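Reducing-end xylose-releasing exo-oligoxylanase Rex8A (PDB 6SUD) hydrolyses xylooligosaccharides as an exo-acting family 8 glycoside hydrolase, releasing xylose from their reducing ends. Local coordinates at residues E131-N142 and L199-A210. The protein carries 1 engineered substitution. Residues are numbered along the deposited sequence; the frame is centred on the assembly and turned at random.
Sequences EFFAMALFFASN and LPHFYELFAQYA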
loop_
_atom_site.group_PDB
_atom_site.type_symbol
_atom_site.label_atom_id
_atom_site.label_comp_id
_atom_site.label_asym_id
_atom_site.label_seq_id
_atom_site.Cartn_x
_atom_site.Cartn_y
_atom_site.Cartn_z
ATOM N N GLU A 131 4.565 5.204 -6.038
ATOM C CA GLU A 131 3.882 6.117 -5.083
ATOM C C GLU A 131 4.261 5.777 -3.633
ATOM O O GLU A 131 4.391 6.701 -2.835
ATOM C CB GLU A 131 2.378 6.112 -5.319
ATOM C CG GLU A 131 1.730 4.779 -5.069
ATOM C CD GLU A 131 0.268 4.796 -5.438
ATOM O OE1 GLU A 131 -0.282 5.904 -5.582
ATOM O OE2 GLU A 131 -0.295 3.705 -5.621
ATOM N N PHE A 132 4.498 4.511 -3.285
ATOM C CA PHE A 132 4.992 4.179 -1.920
ATOM C C PHE A 132 6.452 4.591 -1.760
ATOM O O PHE A 132 6.803 5.037 -0.664
ATOM C CB PHE A 132 4.858 2.699 -1.573
ATOM C CG PHE A 132 3.597 2.356 -0.824
ATOM C CD1 PHE A 132 2.400 2.207 -1.503
ATOM C CD2 PHE A 132 3.613 2.107 0.543
ATOM C CE1 PHE A 132 1.235 1.876 -0.827
ATOM C CE2 PHE A 132 2.450 1.760 1.216
ATOM C CZ PHE A 132 1.260 1.637 0.523
ATOM N N PHE A 133 7.295 4.380 -2.772
ATOM C CA PHE A 133 8.718 4.794 -2.692
ATOM C C PHE A 133 8.738 6.282 -2.346
ATOM O O PHE A 133 9.385 6.696 -1.372
ATOM C CB PHE A 133 9.470 4.547 -4.000
ATOM C CG PHE A 133 9.990 3.155 -4.267
ATOM C CD1 PHE A 133 10.746 2.467 -3.332
ATOM C CD2 PHE A 133 9.818 2.573 -5.513
ATOM C CE1 PHE A 133 11.264 1.218 -3.630
ATOM C CE2 PHE A 133 10.333 1.312 -5.809
ATOM C CZ PHE A 133 11.070 0.646 -4.861
ATOM N N ALA A 134 7.995 7.079 -3.126
ATOM C CA ALA A 134 7.967 8.545 -3.003
ATOM C C ALA A 134 7.495 8.926 -1.592
ATOM O O ALA A 134 8.160 9.749 -0.941
ATOM C CB ALA A 134 7.079 9.124 -4.070
ATOM N N MET A 135 6.397 8.341 -1.119
ATOM C CA MET A 135 5.850 8.681 0.217
ATOM C C MET A 135 6.850 8.278 1.305
ATOM O O MET A 135 7.087 9.074 2.224
ATOM C CB MET A 135 4.503 8.004 0.470
ATOM C CG MET A 135 3.796 8.508 1.721
ATOM S SD MET A 135 3.066 10.154 1.482
ATOM C CE MET A 135 4.334 11.249 2.112
ATOM N N ALA A 136 7.427 7.087 1.218
ATOM C CA ALA A 136 8.399 6.609 2.231
ATOM C C ALA A 136 9.634 7.527 2.249
ATOM O O ALA A 136 10.128 7.854 3.362
ATOM C CB ALA A 136 8.753 5.173 1.975
ATOM N N LEU A 137 10.119 7.944 1.079
ATOM C CA LEU A 137 11.319 8.822 0.967
ATOM C C LEU A 137 11.003 10.212 1.537
ATOM O O LEU A 137 11.855 10.784 2.259
ATOM C CB LEU A 137 11.744 8.917 -0.493
ATOM C CG LEU A 137 12.563 7.741 -1.011
ATOM C CD1 LEU A 137 12.527 7.706 -2.526
ATOM C CD2 LEU A 137 13.987 7.812 -0.493
ATOM N N PHE A 138 9.808 10.732 1.286
ATOM C CA PHE A 138 9.375 12.017 1.896
ATOM C C PHE A 138 9.386 11.888 3.422
ATOM O O PHE A 138 9.881 12.794 4.100
ATOM C CB PHE A 138 8.006 12.476 1.399
ATOM C CG PHE A 138 8.029 13.123 0.040
ATOM C CD1 PHE A 138 8.964 14.109 -0.256
ATOM C CD2 PHE A 138 7.090 12.781 -0.920
ATOM C CE1 PHE A 138 8.999 14.698 -1.511
ATOM C CE2 PHE A 138 7.120 13.385 -2.171
ATOM C CZ PHE A 138 8.076 14.335 -2.462
ATOM N N PHE A 139 8.873 10.783 3.963
ATOM C CA PHE A 139 8.831 10.560 5.434
ATOM C C PHE A 139 10.261 10.415 5.970
ATOM O O PHE A 139 10.540 10.924 7.052
ATOM C CB PHE A 139 7.964 9.351 5.813
ATOM C CG PHE A 139 6.475 9.546 5.672
ATOM C CD1 PHE A 139 5.914 10.816 5.584
ATOM C CD2 PHE A 139 5.623 8.454 5.621
ATOM C CE1 PHE A 139 4.541 10.981 5.454
ATOM C CE2 PHE A 139 4.249 8.627 5.488
ATOM C CZ PHE A 139 3.714 9.885 5.399
ATOM N N ALA A 140 11.138 9.723 5.246
ATOM C CA ALA A 140 12.563 9.564 5.625
ATOM C C ALA A 140 13.196 10.957 5.737
ATOM O O ALA A 140 13.867 11.237 6.736
ATOM C CB ALA A 140 13.282 8.692 4.629
ATOM N N SER A 141 12.958 11.825 4.759
ATOM C CA SER A 141 13.548 13.187 4.750
ATOM C C SER A 141 13.058 13.962 5.974
ATOM O O SER A 141 13.866 14.705 6.606
ATOM C CB SER A 141 13.199 13.918 3.502
ATOM O OG SER A 141 13.870 15.168 3.473
ATOM N N ASN A 142 11.757 13.878 6.242
ATOM C CA ASN A 142 11.143 14.660 7.342
ATOM C C ASN A 142 11.616 14.054 8.667
ATOM O O ASN A 142 11.838 14.848 9.585
ATOM C CB ASN A 142 9.623 14.819 7.177
ATOM C CG ASN A 142 9.224 15.501 5.884
ATOM O OD1 ASN A 142 10.037 16.180 5.258
ATOM N ND2 ASN A 142 7.986 15.296 5.449
ATOM N N LEU A 199 -4.381 6.204 -3.599
ATOM C CA LEU A 199 -3.931 6.597 -2.246
ATOM C C LEU A 199 -4.139 8.094 -2.096
ATOM O O LEU A 199 -3.168 8.848 -2.025
ATOM C CB LEU A 199 -2.454 6.241 -2.070
ATOM C CG LEU A 199 -2.047 4.802 -2.360
ATOM C CD1 LEU A 199 -0.550 4.686 -2.235
ATOM C CD2 LEU A 199 -2.714 3.811 -1.426
ATOM N N PRO A 200 -5.399 8.561 -2.030
ATOM C CA PRO A 200 -5.689 9.995 -1.946
ATOM C C PRO A 200 -4.930 10.690 -0.809
ATOM O O PRO A 200 -4.535 11.823 -0.969
ATOM C CB PRO A 200 -7.217 10.038 -1.757
ATOM C CG PRO A 200 -7.572 8.626 -1.331
ATOM C CD PRO A 200 -6.622 7.763 -2.120
ATOM N N HIS A 201 -4.778 9.999 0.313
ATOM C CA HIS A 201 -4.029 10.476 1.499
ATOM C C HIS A 201 -2.551 10.712 1.187
ATOM O O HIS A 201 -1.987 11.665 1.776
ATOM C CB HIS A 201 -4.224 9.524 2.680
ATOM C CG HIS A 201 -4.033 8.080 2.389
ATOM N ND1 HIS A 201 -4.710 7.426 1.381
ATOM C CD2 HIS A 201 -3.321 7.134 3.038
ATOM C CE1 HIS A 201 -4.375 6.146 1.399
ATOM N NE2 HIS A 201 -3.527 5.944 2.399
ATOM N N PHE A 202 -1.916 9.937 0.307
ATOM C CA PHE A 202 -0.505 10.232 -0.077
ATOM C C PHE A 202 -0.502 11.442 -1.020
ATOM O O PHE A 202 0.436 12.239 -0.962
ATOM C CB PHE A 202 0.189 9.063 -0.781
ATOM C CG PHE A 202 0.513 7.867 0.079
ATOM C CD1 PHE A 202 0.025 7.758 1.367
ATOM C CD2 PHE A 202 1.329 6.843 -0.401
ATOM C CE1 PHE A 202 0.319 6.647 2.135
ATOM C CE2 PHE A 202 1.625 5.736 0.379
ATOM C CZ PHE A 202 1.114 5.640 1.637
ATOM N N TYR A 203 -1.526 11.580 -1.862
ATOM C CA TYR A 203 -1.561 12.673 -2.869
ATOM C C TYR A 203 -1.696 14.003 -2.118
ATOM O O TYR A 203 -1.077 14.986 -2.555
ATOM C CB TYR A 203 -2.610 12.450 -3.961
ATOM C CG TYR A 203 -2.635 11.056 -4.539
ATOM C CD1 TYR A 203 -1.506 10.253 -4.547
ATOM C CD2 TYR A 203 -3.802 10.530 -5.061
ATOM C CE1 TYR A 203 -1.548 8.956 -5.029
ATOM C CE2 TYR A 203 -3.852 9.255 -5.581
ATOM C CZ TYR A 203 -2.724 8.452 -5.550
ATOM O OH TYR A 203 -2.773 7.167 -6.001
ATOM N N GLU A 204 -2.446 14.041 -1.013
ATOM C CA GLU A 204 -2.522 15.242 -0.136
ATOM C C GLU A 204 -1.118 15.673 0.290
ATOM O O GLU A 204 -0.855 16.890 0.300
ATOM C CB GLU A 204 -3.310 14.964 1.137
ATOM C CG GLU A 204 -4.781 14.782 0.892
ATOM C CD GLU A 204 -5.585 16.045 0.656
ATOM O OE1 GLU A 204 -4.978 17.136 0.523
ATOM O OE2 GLU A 204 -6.823 15.935 0.637
ATOM N N LEU A 205 -0.277 14.715 0.679
ATOM C CA LEU A 205 1.110 14.981 1.142
ATOM C C LEU A 205 2.022 15.298 -0.048
ATOM O O LEU A 205 2.922 16.142 0.104
ATOM C CB LEU A 205 1.575 13.779 1.965
ATOM C CG LEU A 205 0.742 13.562 3.223
ATOM C CD1 LEU A 205 1.257 12.395 4.046
ATOM C CD2 LEU A 205 0.700 14.823 4.067
ATOM N N PHE A 206 1.777 14.701 -1.213
ATOM C CA PHE A 206 2.531 15.068 -2.440
ATOM C C PHE A 206 2.235 16.529 -2.789
ATOM O O PHE A 206 3.153 17.214 -3.277
ATOM C CB PHE A 206 2.179 14.160 -3.610
ATOM C CG PHE A 206 2.544 12.710 -3.437
ATOM C CD1 PHE A 206 3.353 12.277 -2.394
ATOM C CD2 PHE A 206 2.059 11.777 -4.339
ATOM C CE1 PHE A 206 3.672 10.931 -2.270
ATOM C CE2 PHE A 206 2.393 10.440 -4.225
ATOM C CZ PHE A 206 3.205 10.024 -3.193
ATOM N N ALA A 207 1.021 17.001 -2.506
ATOM C CA ALA A 207 0.615 18.400 -2.781
ATOM C C ALA A 207 1.387 19.354 -1.861
ATOM O O ALA A 207 1.422 20.550 -2.179
ATOM C CB ALA A 207 -0.877 18.591 -2.658
ATOM N N GLN A 208 1.953 18.853 -0.759
ATOM C CA GLN A 208 2.803 19.637 0.176
ATOM C C GLN A 208 4.279 19.510 -0.205
ATOM O O GLN A 208 5.015 20.500 -0.010
ATOM C CB GLN A 208 2.644 19.148 1.615
ATOM C CG GLN A 208 1.216 19.149 2.119
ATOM C CD GLN A 208 0.810 20.507 2.620
ATOM O OE1 GLN A 208 0.842 20.767 3.819
ATOM N NE2 GLN A 208 0.443 21.388 1.703
ATOM N N TYR A 209 4.722 18.319 -0.626
ATOM C CA TYR A 209 6.167 17.955 -0.627
ATOM C C TYR A 209 6.764 17.822 -2.032
ATOM O O TYR A 209 8.003 17.890 -2.132
ATOM C CB TYR A 209 6.412 16.658 0.148
ATOM C CG TYR A 209 5.857 16.654 1.551
ATOM C CD1 TYR A 209 5.890 17.791 2.345
ATOM C CD2 TYR A 209 5.310 15.504 2.094
ATOM C CE1 TYR A 209 5.372 17.794 3.630
ATOM C CE2 TYR A 209 4.799 15.487 3.379
ATOM C CZ TYR A 209 4.828 16.636 4.148
ATOM O OH TYR A 209 4.318 16.607 5.415
ATOM N N ALA A 210 5.957 17.668 -3.079
ATOM C CA ALA A 210 6.464 17.421 -4.451
ATOM C C ALA A 210 7.013 18.727 -5.031
ATOM O O ALA A 210 6.890 19.769 -4.369
ATOM C CB ALA A 210 5.385 16.839 -5.330
#
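The hydroxyl of Y203 is gripped twice: its OH donates to E131 OE1 at 2.8 Å, meeting the syn lone pair of the carboxylate, and it accepts the backbone N-H of L199, at the N-cap of its own helix. Carboxylate and phenol ring lie almost coplanar, and OE1 sits at the ring edge. E131 gets there with CG between backbone N and carbonyl carbon (chi1 64°) and an extended chain beyond it. This polar end ties together two neighbouring helices of the (alpha/alpha)6 barrel of glycoside hydrolase family 8, 127-144 and 200-209; the axes of segments 131-142 and 200-209 approach to 10.5 Å and cross at 53°. The side chain of F132 comes to about 7 Å from that of E70, the probable proton donor, and the side chain of E131 to about 10 Å from that of D265, the probable proton acceptor.

Further along, M135 is a knob among F202, L205, F206 and Y209. Its CG stands over the centre of the F202 ring, 3.6 Å from the centroid, and SD follows over the same face in a Met-aromatic contact; the bends at chi2 and chi3 then turn CE to L205 CB. F202 in turn drives its edge into the face of F132, which also meets Y74 edge-to-face, while F206 reciprocates as a knob among E131, A134, M135 and F138, its CZ 3.5 Å from E131 O.

F138 lays one ring face on Y209 CB in a CH-pi contact, 11° off the ring normal, and its CE2 meets F206 CD1 at 3.9 Å. A serine in its place would probably leave Y209 CB and F206 CD1 without their aromatic neighbour and open a gap between the helices. At the last turn N142 ND2, hydrogen-bonded to Y380 O, rests 3.6 Å above the Y209 ring plane, displaced toward the rim, with Q208 CB on the opposite face.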